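Side-chain contacts in Agap007691-pb (Anopheles gambiae, PDB 5C98), which is of unknown function but has the serpin fold and may inhibit serine proteases, possibly in insect immunity: residues Asn22-Glu27 and Val67-Pro72; Ser42-Arg47 and Gln87-Gly92; Cys217-Leu222 and Pro259-Gln264; Asp288-Leu293 and Gly300-Asp305. All blocks are in the same frame, centred on the assembly; numbering follows the deposited sequence.

Interaction 1. Residues Asn22-Glu27 and Val67-Pro72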
loop_
_atom_site.group_PDB
_atom_site.type_symbol
_atom_site.label_atom_id
_atom_site.label_comp_id
_atom_site.label_asym_id
_atom_site.label_seq_id
_atom_site.Cartn_x
_atom_site.Cartn_y
_atom_site.Cartn_z
ATOM N N ASN A 22 -5.127 -7.536 -8.491
ATOM C CA ASN A 22 -5.847 -7.952 -7.298
ATOM C C ASN A 22 -5.334 -9.291 -6.793
ATOM O O ASN A 22 -5.186 -9.466 -5.580
ATOM C CB ASN A 22 -7.360 -7.966 -7.539
ATOM C CG ASN A 22 -7.931 -6.571 -7.599
ATOM O OD1 ASN A 22 -7.253 -5.606 -7.230
ATOM N ND2 ASN A 22 -9.177 -6.450 -8.054
ATOM N N LYS A 23 -5.058 -10.238 -7.695
ATOM C CA LYS A 23 -4.520 -11.533 -7.280
ATOM C C LYS A 23 -3.163 -11.358 -6.603
ATOM O O LYS A 23 -2.904 -11.930 -5.539
ATOM C CB LYS A 23 -4.397 -12.488 -8.473
ATOM C CG LYS A 23 -3.888 -13.882 -8.116
ATOM C CD LYS A 23 -3.832 -14.796 -9.336
ATOM C CE LYS A 23 -3.354 -16.190 -8.972
ATOM N NZ LYS A 23 -1.875 -16.248 -8.835
ATOM N N PHE A 24 -2.277 -10.574 -7.219
ATOM C CA PHE A 24 -0.957 -10.326 -6.634
ATOM C C PHE A 24 -1.073 -9.586 -5.301
ATOM O O PHE A 24 -0.374 -9.903 -4.336
ATOM C CB PHE A 24 -0.110 -9.555 -7.644
ATOM C CG PHE A 24 1.131 -8.958 -7.080
ATOM C CD1 PHE A 24 2.218 -9.738 -6.736
ATOM C CD2 PHE A 24 1.219 -7.586 -6.898
ATOM C CE1 PHE A 24 3.363 -9.138 -6.185
ATOM C CE2 PHE A 24 2.355 -7.012 -6.364
ATOM C CZ PHE A 24 3.411 -7.795 -5.997
ATOM N N THR A 25 -1.984 -8.632 -5.220
ATOM C CA THR A 25 -2.170 -7.844 -4.004
ATOM C C THR A 25 -2.526 -8.722 -2.813
ATOM O O THR A 25 -1.963 -8.572 -1.726
ATOM C CB THR A 25 -3.228 -6.754 -4.239
ATOM O OG1 THR A 25 -2.678 -5.758 -5.089
ATOM C CG2 THR A 25 -3.665 -6.093 -2.955
ATOM N N LEU A 26 -3.478 -9.631 -3.003
ATOM C CA LEU A 26 -3.880 -10.494 -1.898
ATOM C C LEU A 26 -2.780 -11.478 -1.533
ATOM O O LEU A 26 -2.579 -11.755 -0.348
ATOM C CB LEU A 26 -5.196 -11.194 -2.238
ATOM C CG LEU A 26 -6.383 -10.246 -2.420
ATOM C CD1 LEU A 26 -7.595 -11.097 -2.829
ATOM C CD2 LEU A 26 -6.663 -9.359 -1.199
ATOM N N GLU A 27 -2.042 -12.007 -2.524
ATOM C CA GLU A 27 -0.912 -12.879 -2.212
ATOM C C GLU A 27 0.161 -12.130 -1.440
ATOM O O GLU A 27 0.717 -12.641 -0.464
ATOM C CB GLU A 27 -0.310 -13.423 -3.505
ATOM C CG GLU A 27 -1.169 -14.497 -4.172
ATOM C CD GLU A 27 -0.714 -14.834 -5.572
ATOM O OE1 GLU A 27 -0.034 -13.997 -6.214
ATOM O OE2 GLU A 27 -1.061 -15.943 -6.040
ATOM N N VAL A 67 6.600 -12.634 -14.694
ATOM C CA VAL A 67 5.839 -13.581 -13.882
ATOM C C VAL A 67 5.089 -12.851 -12.778
ATOM O O VAL A 67 3.879 -13.037 -12.588
ATOM C CB VAL A 67 6.792 -14.636 -13.301
ATOM C CG1 VAL A 67 6.032 -15.583 -12.372
ATOM C CG2 VAL A 67 7.437 -15.424 -14.419
ATOM N N ALA A 68 5.800 -12.021 -12.027
ATOM C CA ALA A 68 5.223 -11.406 -10.835
ATOM C C ALA A 68 4.098 -10.443 -11.180
ATOM O O ALA A 68 3.068 -10.404 -10.495
ATOM C CB ALA A 68 6.312 -10.655 -10.061
ATOM N N PHE A 69 4.298 -9.620 -12.199
ATOM C CA PHE A 69 3.441 -8.483 -12.482
ATOM C C PHE A 69 2.720 -8.580 -13.820
ATOM O O PHE A 69 1.887 -7.719 -14.113
ATOM C CB PHE A 69 4.275 -7.186 -12.512
ATOM C CG PHE A 69 5.138 -6.955 -11.286
ATOM C CD1 PHE A 69 4.626 -7.125 -10.005
ATOM C CD2 PHE A 69 6.471 -6.555 -11.430
ATOM C CE1 PHE A 69 5.421 -6.901 -8.912
ATOM C CE2 PHE A 69 7.281 -6.364 -10.350
ATOM C CZ PHE A 69 6.741 -6.517 -9.065
ATOM N N GLY A 70 3.039 -9.563 -14.658
ATOM C CA GLY A 70 2.430 -9.650 -15.971
ATOM C C GLY A 70 2.880 -8.582 -16.943
ATOM O O GLY A 70 2.141 -8.255 -17.875
ATOM N N LEU A 71 4.082 -8.044 -16.772
ATOM C CA LEU A 71 4.548 -6.982 -17.655
ATOM C C LEU A 71 4.664 -7.481 -19.096
ATOM O O LEU A 71 5.033 -8.643 -19.327
ATOM C CB LEU A 71 5.916 -6.487 -17.198
ATOM C CG LEU A 71 5.984 -5.926 -15.797
ATOM C CD1 LEU A 71 7.281 -5.125 -15.598
ATOM C CD2 LEU A 71 4.770 -5.042 -15.449
ATOM N N PRO A 72 4.375 -6.628 -20.084
ATOM C CA PRO A 72 4.551 -7.019 -21.489
ATOM C C PRO A 72 5.994 -7.370 -21.817
ATOM O O PRO A 72 6.936 -6.737 -21.332
ATOM C CB PRO A 72 4.113 -5.765 -22.258
ATOM C CG PRO A 72 3.180 -5.073 -21.361
ATOM C CD PRO A 72 3.690 -5.329 -19.958
#
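The ring of Phe24 offers one face to the edge of the Phe69 ring, an edge-to-face (T-shaped) aromatic pair between helix 15-32 and the end of helix 59-69 in the serpin's helical region. The planes stand at 89°, with centroids 5.4 Å apart. Phe69 comes in with its CE1 corner: this atom lies 3.7 Å from Phe24 CZ and also close to Phe24 CE2, while Phe69 CD1 sits above the Phe24 plane toward the rim. Phe69 has the methyl of its chain neighbour Ala68 over the centre of one face.

The two rings leave their helices differently. Phe24 points its CB toward helix 59-69 and has CG anti to the backbone N (chi1 166°). Phe69 leaves its backbone pointing past Phe24 rather than at it, and only the far part of its ring reaches Phe24, just before Gly70 takes a positive phi and the chain leaves the helix.

Pro43 and Arg47 of helix 43-51 pack against Phe24 and Phe69 respectively, so the pair is buried where three helices meet. No hydrogen bond joins the two segments; the Ala68 carbonyl oxygen also comes up to the Phe24 ring, obliquely, Ala68 O lying 3.9 Å from Phe24 CD1.

Interaction 2. Residues Ser42-Arg47 and Gln87-Gly92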
loop_
_atom_site.group_PDB
_atom_site.type_symbol
_atom_site.label_atom_id
_atom_site.label_comp_id
_atom_site.label_asym_id
_atom_site.label_seq_id
_atom_site.Cartn_x
_atom_site.Cartn_y
_atom_site.Cartn_z
ATOM N N SER A 42 0.712 -1.199 -0.360
ATOM C CA SER A 42 0.175 -1.018 -1.705
ATOM C C SER A 42 0.996 -1.863 -2.656
ATOM O O SER A 42 1.977 -1.391 -3.241
ATOM C CB SER A 42 0.234 0.451 -2.102
ATOM O OG SER A 42 -0.184 0.603 -3.431
ATOM N N PRO A 43 0.630 -3.124 -2.818
ATOM C CA PRO A 43 1.319 -3.955 -3.815
ATOM C C PRO A 43 1.245 -3.361 -5.207
ATOM O O PRO A 43 2.165 -3.546 -6.009
ATOM C CB PRO A 43 0.592 -5.299 -3.687
ATOM C CG PRO A 43 0.114 -5.296 -2.218
ATOM C CD PRO A 43 -0.324 -3.904 -2.011
ATOM N N TYR A 44 0.151 -2.688 -5.532
ATOM C CA TYR A 44 0.032 -2.064 -6.841
ATOM C C TYR A 44 1.148 -1.065 -7.046
ATOM O O TYR A 44 1.754 -1.027 -8.126
ATOM C CB TYR A 44 -1.329 -1.381 -6.965
ATOM C CG TYR A 44 -1.702 -0.842 -8.349
ATOM C CD1 TYR A 44 -1.473 -1.596 -9.491
ATOM C CD2 TYR A 44 -2.359 0.363 -8.478
ATOM C CE1 TYR A 44 -1.866 -1.141 -10.735
ATOM C CE2 TYR A 44 -2.748 0.832 -9.735
ATOM C CZ TYR A 44 -2.495 0.070 -10.828
ATOM O OH TYR A 44 -2.886 0.495 -12.078
ATOM N N HIS A 45 1.432 -0.217 -6.040
ATOM C CA HIS A 45 2.522 0.726 -6.231
ATOM C C HIS A 45 3.892 0.051 -6.158
ATOM O O HIS A 45 4.842 0.528 -6.792
ATOM C CB HIS A 45 2.414 1.906 -5.308
ATOM C CG HIS A 45 3.230 3.057 -5.768
ATOM N ND1 HIS A 45 4.273 3.572 -5.038
ATOM C CD2 HIS A 45 3.145 3.792 -6.892
ATOM C CE1 HIS A 45 4.811 4.579 -5.711
ATOM N NE2 HIS A 45 4.149 4.724 -6.846
ATOM N N VAL A 46 4.022 -1.050 -5.412
ATOM C CA VAL A 46 5.246 -1.853 -5.484
ATOM C C VAL A 46 5.513 -2.229 -6.939
ATOM O O VAL A 46 6.618 -2.049 -7.455
ATOM C CB VAL A 46 5.140 -3.081 -4.558
ATOM C CG1 VAL A 46 6.205 -4.137 -4.864
ATOM C CG2 VAL A 46 5.182 -2.692 -3.090
ATOM N N ARG A 47 4.493 -2.759 -7.612
ATOM C CA ARG A 47 4.587 -3.121 -9.029
ATOM C C ARG A 47 4.929 -1.908 -9.886
ATOM O O ARG A 47 5.831 -1.967 -10.741
ATOM C CB ARG A 47 3.282 -3.806 -9.480
ATOM C CG ARG A 47 3.151 -3.974 -10.993
ATOM C CD ARG A 47 2.367 -2.835 -11.605
ATOM N NE ARG A 47 2.155 -3.043 -13.041
ATOM C CZ ARG A 47 1.194 -3.815 -13.540
ATOM N NH1 ARG A 47 0.345 -4.446 -12.740
ATOM N NH2 ARG A 47 1.062 -3.929 -14.861
ATOM N N GLN A 87 -0.005 7.454 -13.689
ATOM C CA GLN A 87 -0.682 8.742 -13.745
ATOM C C GLN A 87 -2.118 8.627 -13.260
ATOM O O GLN A 87 -2.636 9.550 -12.628
ATOM C CB GLN A 87 -0.636 9.284 -15.178
ATOM C CG GLN A 87 -1.282 10.654 -15.349
ATOM C CD GLN A 87 -1.134 11.210 -16.754
ATOM O OE1 GLN A 87 -0.038 11.230 -17.313
ATOM N NE2 GLN A 87 -2.241 11.665 -17.329
ATOM N N GLN A 88 -2.767 7.500 -13.536
ATOM C CA GLN A 88 -4.129 7.277 -13.065
ATOM C C GLN A 88 -4.174 7.099 -11.547
ATOM O O GLN A 88 -5.113 7.564 -10.895
ATOM C CB GLN A 88 -4.692 6.052 -13.791
ATOM C CG GLN A 88 -5.977 5.475 -13.250
ATOM C CD GLN A 88 -6.487 4.321 -14.108
ATOM O OE1 GLN A 88 -7.523 4.439 -14.760
ATOM N NE2 GLN A 88 -5.754 3.202 -14.118
ATOM N N LEU A 89 -3.155 6.459 -10.971
ATOM C CA LEU A 89 -3.144 6.151 -9.540
ATOM C C LEU A 89 -2.916 7.399 -8.711
ATOM O O LEU A 89 -3.653 7.669 -7.760
ATOM C CB LEU A 89 -2.038 5.143 -9.237
ATOM C CG LEU A 89 -1.913 4.801 -7.741
ATOM C CD1 LEU A 89 -3.221 4.266 -7.177
ATOM C CD2 LEU A 89 -0.789 3.839 -7.510
ATOM N N HIS A 90 -1.859 8.136 -9.007
ATOM C CA HIS A 90 -1.552 9.335 -8.255
ATOM C C HIS A 90 -2.585 10.398 -8.590
ATOM O O HIS A 90 -2.789 10.738 -9.762
ATOM C CB HIS A 90 -0.146 9.799 -8.604
ATOM C CG HIS A 90 0.271 11.014 -7.859
ATOM N ND1 HIS A 90 0.504 11.020 -6.505
ATOM C CD2 HIS A 90 0.453 12.284 -8.278
ATOM C CE1 HIS A 90 0.840 12.239 -6.127
ATOM N NE2 HIS A 90 0.818 13.022 -7.188
ATOM N N ASP A 91 -3.273 10.905 -7.577
ATOM C CA ASP A 91 -4.453 11.720 -7.803
ATOM C C ASP A 91 -4.498 12.818 -6.745
ATOM O O ASP A 91 -5.349 12.829 -5.844
ATOM C CB ASP A 91 -5.705 10.842 -7.786
ATOM C CG ASP A 91 -6.954 11.595 -8.155
ATOM O OD1 ASP A 91 -6.828 12.690 -8.732
ATOM O OD2 ASP A 91 -8.069 11.074 -7.882
ATOM N N GLY A 92 -3.549 13.735 -6.860
ATOM C CA GLY A 92 -3.519 14.972 -6.112
ATOM C C GLY A 92 -3.930 14.893 -4.662
ATOM O O GLY A 92 -3.258 14.292 -3.821
HETATM O O HOH W 1 -3.805 2.995 -12.185
#
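In the first turn of helix 43-51, Tyr44 and His45 meet Leu89 at the C-terminal end of helix 75-89, a helix-to-helix contact inside the serpin fold. Leu89 carries it. Its CD2 methyl touches two rings at once, lying 3.9 Å from Tyr44 CD2 and 4.0 Å from His45 CD2, and it comes to both obliquely. The Leu89 side chain runs past Tyr44 in the opposite sense, and the methyl reaches the imidazole at a slant. Tyr44 points its CB at helix 75-89 and, with CG anti to the backbone N (chi1 -172°), carries its ring alongside Leu89 toward Gln88.

Ser42 is the N-cap of helix 43-51: His45 N bonds Ser42 OG, 3.2 Å and fairly straight at 157°. Ser42 OG also bonds Leu367 O, so the cap is tied to strand 366-372. The imidazole has its polar partner outside the contact: His45 ND1 bonds Ser173 OG, which fixes how the ring is turned while its CD2 side meets the leucine.

At the exposed margin the two polar ends are too far apart to bond directly, and a water bridges them. It lies in the plane of the Tyr44 ring, 2.7 Å from Tyr44 OH, and accepts from Gln88 NE2 at 2.8 Å.

Interaction 3. Residues Cys217-Leu222 and Pro259-Gln264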
loop_
_atom_site.group_PDB
_atom_site.type_symbol
_atom_site.label_atom_id
_atom_site.label_comp_id
_atom_site.label_asym_id
_atom_site.label_seq_id
_atom_site.Cartn_x
_atom_site.Cartn_y
_atom_site.Cartn_z
ATOM N N CYS A 217 -22.934 -6.624 2.961
ATOM C CA CYS A 217 -23.379 -8.000 2.790
ATOM C C CYS A 217 -22.788 -8.877 3.880
ATOM O O CYS A 217 -21.869 -8.489 4.604
ATOM C CB CYS A 217 -23.027 -8.558 1.410
ATOM S SG CYS A 217 -21.259 -8.709 1.077
ATOM N N LEU A 218 -23.374 -10.049 4.028
ATOM C CA LEU A 218 -22.739 -11.120 4.758
ATOM C C LEU A 218 -21.986 -11.984 3.764
ATOM O O LEU A 218 -22.369 -12.092 2.596
ATOM C CB LEU A 218 -23.791 -11.977 5.454
ATOM C CG LEU A 218 -24.704 -11.317 6.476
ATOM C CD1 LEU A 218 -25.651 -12.357 7.107
ATOM C CD2 LEU A 218 -23.885 -10.633 7.543
ATOM N N HIS A 219 -20.902 -12.603 4.219
ATOM C CA HIS A 219 -20.188 -13.579 3.394
ATOM C C HIS A 219 -19.958 -14.815 4.259
ATOM O O HIS A 219 -19.004 -14.883 5.037
ATOM C CB HIS A 219 -18.895 -13.045 2.775
ATOM C CG HIS A 219 -18.450 -13.853 1.602
ATOM N ND1 HIS A 219 -18.143 -15.193 1.699
ATOM C CD2 HIS A 219 -18.324 -13.533 0.292
ATOM C CE1 HIS A 219 -17.819 -15.656 0.504
ATOM N NE2 HIS A 219 -17.925 -14.670 -0.367
ATOM N N ASN A 220 -20.858 -15.798 4.152
ATOM C CA ASN A 220 -20.788 -16.913 5.084
ATOM C C ASN A 220 -19.574 -17.787 4.803
ATOM O O ASN A 220 -19.023 -18.372 5.731
ATOM C CB ASN A 220 -22.076 -17.750 5.090
ATOM C CG ASN A 220 -23.230 -17.099 5.850
ATOM O OD1 ASN A 220 -23.065 -16.156 6.631
ATOM N ND2 ASN A 220 -24.421 -17.641 5.639
ATOM N N GLU A 221 -19.121 -17.877 3.555
ATOM C CA GLU A 221 -17.969 -18.733 3.265
ATOM C C GLU A 221 -16.674 -18.132 3.800
ATOM O O GLU A 221 -15.832 -18.847 4.349
ATOM C CB GLU A 221 -17.858 -18.992 1.764
ATOM N N LEU A 222 -16.491 -16.816 3.656
ATOM C CA LEU A 222 -15.332 -16.134 4.217
ATOM C C LEU A 222 -15.470 -15.917 5.716
ATOM O O LEU A 222 -14.464 -15.685 6.396
ATOM C CB LEU A 222 -15.201 -14.784 3.527
ATOM C CG LEU A 222 -13.876 -14.037 3.450
ATOM C CD1 LEU A 222 -12.684 -14.937 3.200
ATOM C CD2 LEU A 222 -13.993 -13.037 2.318
ATOM N N PRO A 259 -9.429 -13.148 -5.113
ATOM C CA PRO A 259 -10.232 -12.281 -5.992
ATOM C C PRO A 259 -11.624 -12.817 -6.252
ATOM O O PRO A 259 -12.553 -12.023 -6.461
ATOM C CB PRO A 259 -9.393 -12.221 -7.275
ATOM C CG PRO A 259 -7.982 -12.419 -6.760
ATOM C CD PRO A 259 -8.124 -13.473 -5.707
ATOM N N ALA A 260 -11.808 -14.136 -6.218
ATOM C CA ALA A 260 -13.144 -14.682 -6.409
ATOM C C ALA A 260 -14.074 -14.199 -5.314
ATOM O O ALA A 260 -15.239 -13.905 -5.576
ATOM C CB ALA A 260 -13.109 -16.207 -6.442
ATOM N N HIS A 261 -13.570 -14.085 -4.084
ATOM C CA HIS A 261 -14.401 -13.558 -3.007
ATOM C C HIS A 261 -14.750 -12.099 -3.238
ATOM O O HIS A 261 -15.862 -11.664 -2.906
ATOM C CB HIS A 261 -13.690 -13.657 -1.672
ATOM C CG HIS A 261 -13.515 -15.043 -1.174
ATOM N ND1 HIS A 261 -12.275 -15.613 -0.993
ATOM C CD2 HIS A 261 -14.420 -15.984 -0.820
ATOM C CE1 HIS A 261 -12.423 -16.840 -0.530
ATOM N NE2 HIS A 261 -13.713 -17.091 -0.421
ATOM N N LEU A 262 -13.789 -11.308 -3.719
ATOM C CA LEU A 262 -14.070 -9.913 -4.030
ATOM C C LEU A 262 -15.164 -9.796 -5.075
ATOM O O LEU A 262 -16.057 -8.945 -4.953
ATOM C CB LEU A 262 -12.793 -9.201 -4.484
ATOM C CG LEU A 262 -11.690 -9.082 -3.431
ATOM C CD1 LEU A 262 -10.438 -8.402 -3.992
ATOM C CD2 LEU A 262 -12.207 -8.296 -2.221
ATOM N N ALA A 263 -15.131 -10.665 -6.095
ATOM C CA ALA A 263 -16.182 -10.669 -7.110
ATOM C C ALA A 263 -17.530 -11.037 -6.509
ATOM O O ALA A 263 -18.553 -10.432 -6.847
ATOM C CB ALA A 263 -15.829 -11.649 -8.226
ATOM N N GLN A 264 -17.553 -12.017 -5.604
ATOM C CA GLN A 264 -18.809 -12.401 -4.957
ATOM C C GLN A 264 -19.339 -11.274 -4.089
ATOM O O GLN A 264 -20.546 -11.012 -4.056
ATOM C CB GLN A 264 -18.585 -13.617 -4.059
ATOM C CG GLN A 264 -18.325 -14.903 -4.794
ATOM C CD GLN A 264 -18.068 -16.057 -3.848
ATOM O OE1 GLN A 264 -17.307 -15.930 -2.889
ATOM N NE2 GLN A 264 -18.722 -17.183 -4.097
#
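His219, the last residue of strand 204-219, sends its side chain across to helix 259-268, and each part of it has a task. From CB, which points at the helix, CG stands anti to the backbone N (chi1 -160°). With chi2 near -60° the ND1 edge is turned back to its own chain, where it accepts from Leu222 N at 3.0 Å, the donor tilted 30° out of the ring plane. This bond closes the turn that follows the strand, where residues 220-222 have helical backbone angles. Farther out, CE1 lies 3.7 Å from His261 CD2. The two imidazoles form an offset edge-to-face (T-shaped) pair, the edge of His261 turned toward the face of His219. At the tip, His219 NE2 donates to Gln264 OE1 at 2.9 Å. The oxygen is in the ring plane of His219, but the donor sits well above the plane of the Gln264 amide, so the approach misses the lone-pair directions.

Leu222 completes the grip on His261. Its CD1 methyl stands 4.2 Å from the centroid of the His261 ring, almost directly over the centre of one face, a CH-pi contact. The ring is also held from its own side, because His261 ND1 bonds Thr258 N just ahead of the helix.

With ND1 accepting and NE2 donating, His219 fits a neutral imidazole protonated on NE2. His261 NE2 is 4.9 Å from His219 NE2, and a charge on one would probably disfavour a charge on the other. Strand end, turn and helix are thus joined through one ring with both nitrogens in use.

Interaction 4. Residues Asp288-Leu293 and Gly300-Asp305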
loop_
_atom_site.group_PDB
_atom_site.type_symbol
_atom_site.label_atom_id
_atom_site.label_comp_id
_atom_site.label_asym_id
_atom_site.label_seq_id
_atom_site.Cartn_x
_atom_site.Cartn_y
_atom_site.Cartn_z
ATOM N N ASP A 288 8.737 -3.564 3.966
ATOM C CA ASP A 288 9.947 -3.896 3.222
ATOM C C ASP A 288 9.562 -4.785 2.051
ATOM O O ASP A 288 9.616 -6.014 2.152
ATOM C CB ASP A 288 10.945 -4.597 4.143
ATOM C CG ASP A 288 12.316 -4.752 3.525
ATOM O OD1 ASP A 288 12.457 -4.514 2.317
ATOM O OD2 ASP A 288 13.277 -5.122 4.253
ATOM N N PRO A 289 9.178 -4.200 0.921
ATOM C CA PRO A 289 8.943 -5.004 -0.288
ATOM C C PRO A 289 10.068 -5.945 -0.647
ATOM O O PRO A 289 9.817 -6.990 -1.267
ATOM C CB PRO A 289 8.724 -3.935 -1.369
ATOM C CG PRO A 289 8.199 -2.767 -0.639
ATOM C CD PRO A 289 8.725 -2.810 0.760
ATOM N N LYS A 290 11.317 -5.591 -0.374
ATOM C CA LYS A 290 12.396 -6.520 -0.698
ATOM C C LYS A 290 12.202 -7.847 0.028
ATOM O O LYS A 290 12.328 -8.924 -0.570
ATOM C CB LYS A 290 13.745 -5.892 -0.353
ATOM C CG LYS A 290 14.865 -6.906 -0.294
ATOM C CD LYS A 290 16.214 -6.240 -0.186
ATOM C CE LYS A 290 17.262 -7.267 0.114
ATOM N NZ LYS A 290 18.593 -6.628 0.345
ATOM N N GLN A 291 11.843 -7.790 1.307
ATOM C CA GLN A 291 11.584 -9.004 2.080
ATOM C C GLN A 291 10.345 -9.742 1.580
ATOM O O GLN A 291 10.373 -10.966 1.391
ATOM C CB GLN A 291 11.442 -8.657 3.558
ATOM C CG GLN A 291 10.983 -9.794 4.438
ATOM C CD GLN A 291 10.818 -9.357 5.876
ATOM O OE1 GLN A 291 9.727 -8.969 6.301
ATOM N NE2 GLN A 291 11.905 -9.398 6.631
ATOM N N THR A 292 9.251 -9.019 1.352
ATOM C CA THR A 292 7.999 -9.663 0.946
ATOM C C THR A 292 8.106 -10.264 -0.449
ATOM O O THR A 292 7.660 -11.393 -0.676
ATOM C CB THR A 292 6.852 -8.664 1.035
ATOM O OG1 THR A 292 6.815 -8.126 2.372
ATOM C CG2 THR A 292 5.499 -9.356 0.727
ATOM N N LEU A 293 8.689 -9.539 -1.398
ATOM C CA LEU A 293 8.882 -10.101 -2.730
ATOM C C LEU A 293 9.790 -11.322 -2.685
ATOM O O LEU A 293 9.581 -12.288 -3.427
ATOM C CB LEU A 293 9.440 -9.028 -3.671
ATOM C CG LEU A 293 8.458 -7.919 -4.039
ATOM C CD1 LEU A 293 9.198 -6.804 -4.737
ATOM C CD2 LEU A 293 7.324 -8.429 -4.923
ATOM N N GLY A 300 14.822 -12.030 -7.189
ATOM C CA GLY A 300 15.933 -11.944 -8.129
ATOM C C GLY A 300 16.509 -10.549 -8.302
ATOM O O GLY A 300 17.730 -10.385 -8.367
ATOM N N VAL A 301 15.653 -9.529 -8.420
ATOM C CA VAL A 301 16.146 -8.169 -8.631
ATOM C C VAL A 301 16.988 -7.685 -7.459
ATOM O O VAL A 301 17.799 -6.767 -7.625
ATOM C CB VAL A 301 14.988 -7.198 -8.895
ATOM C CG1 VAL A 301 14.155 -6.980 -7.635
ATOM C CG2 VAL A 301 15.515 -5.866 -9.447
ATOM N N PHE A 302 16.819 -8.281 -6.284
ATOM C CA PHE A 302 17.587 -7.907 -5.110
ATOM C C PHE A 302 18.805 -8.790 -4.912
ATOM O O PHE A 302 19.656 -8.455 -4.087
ATOM C CB PHE A 302 16.688 -7.955 -3.858
ATOM C CG PHE A 302 15.404 -7.182 -3.999
ATOM C CD1 PHE A 302 15.400 -5.808 -3.905
ATOM C CD2 PHE A 302 14.200 -7.824 -4.222
ATOM C CE1 PHE A 302 14.216 -5.086 -4.045
ATOM C CE2 PHE A 302 13.023 -7.103 -4.363
ATOM C CZ PHE A 302 13.035 -5.752 -4.282
ATOM N N GLU A 303 18.905 -9.906 -5.648
ATOM C CA GLU A 303 19.898 -10.949 -5.398
ATOM C C GLU A 303 20.809 -11.222 -6.586
ATOM O O GLU A 303 21.826 -11.904 -6.419
ATOM C CB GLU A 303 19.199 -12.267 -5.035
ATOM C CG GLU A 303 18.369 -12.210 -3.771
ATOM C CD GLU A 303 17.510 -13.451 -3.588
ATOM O OE1 GLU A 303 17.708 -14.426 -4.344
ATOM O OE2 GLU A 303 16.633 -13.447 -2.697
ATOM N N ILE A 304 20.463 -10.742 -7.772
ATOM C CA ILE A 304 21.278 -10.883 -8.967
ATOM C C ILE A 304 21.600 -9.478 -9.446
ATOM O O ILE A 304 20.722 -8.607 -9.474
ATOM C CB ILE A 304 20.511 -11.657 -10.061
ATOM C CG1 ILE A 304 20.193 -13.072 -9.567
ATOM C CG2 ILE A 304 21.313 -11.711 -11.362
ATOM C CD1 ILE A 304 19.163 -13.808 -10.401
ATOM N N ASP A 305 22.853 -9.260 -9.844
ATOM C CA ASP A 305 23.264 -7.952 -10.355
ATOM C C ASP A 305 22.840 -7.864 -11.810
ATOM O O ASP A 305 23.541 -8.314 -12.715
ATOM C CB ASP A 305 24.762 -7.751 -10.176
ATOM C CG ASP A 305 25.153 -7.696 -8.712
ATOM O OD1 ASP A 305 24.671 -6.789 -8.011
ATOM O OD2 ASP A 305 25.928 -8.567 -8.258
HETATM O O HOH W 2 19.490 -6.311 -2.432
#
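Lys290 and Phe302 lie against each other lengthwise, the aliphatic chain of the lysine running over one face of the ring in the sense opposite to the phenylalanine. This CH-pi contact joins helix 289-295 to the short, weakly bonded helix 300-303, two short helices in the connection between strands 270-287 and 320-328 of the serpin fold. Lys290 CB stands 3.9 Å from the ring centroid, close to the normal. Lys290 CG is 3.8 Å from Phe302 CG, and CD continues along the same side of the ring. CG is anti to the backbone N (chi1 164°) and the chain stays extended beyond it, which is what lays it flat along the ring.

The other face of Phe302 carries Val301 CG1, offset toward the rim, so the ring is sandwiched between valine and lysine. Leu293 crosses Phe302 at about a right angle and meets it at the edge, in the ring plane, with Leu293 CD1 3.9 Å from Phe302 CE2. Phe321 of strand 320-328 also packs on Phe302.

The amine end of the lysine passes beyond the ring and is tied back to the backbone of Phe302 through a water, which accepts from Lys290 NZ at 2.9 Å and donates to Phe302 O at 2.7 Å.

How the interactions relate
From the N terminus, helix 15-32 opens interaction 1, and helix 43-51 opens interaction 2 before helix 59-69 closes the first; helix 75-89 then closes the second. The two loops therefore cross, and they touch through Phe24 on Pro43 and Phe69 on Arg47. Interaction 3 follows in series, closing the loop from strand 204-219 to helix 259-268, and that helix rests on helix 15-32 through Pro259 and Leu26. Interaction 4, the shortest loop, comes last: its Leu293 packs on Phe24 and Val46, linking it to both of the first two. Interactions 3 and 4 stay about 16 Å apart at their nearest atoms, but helix 15-32 touches both.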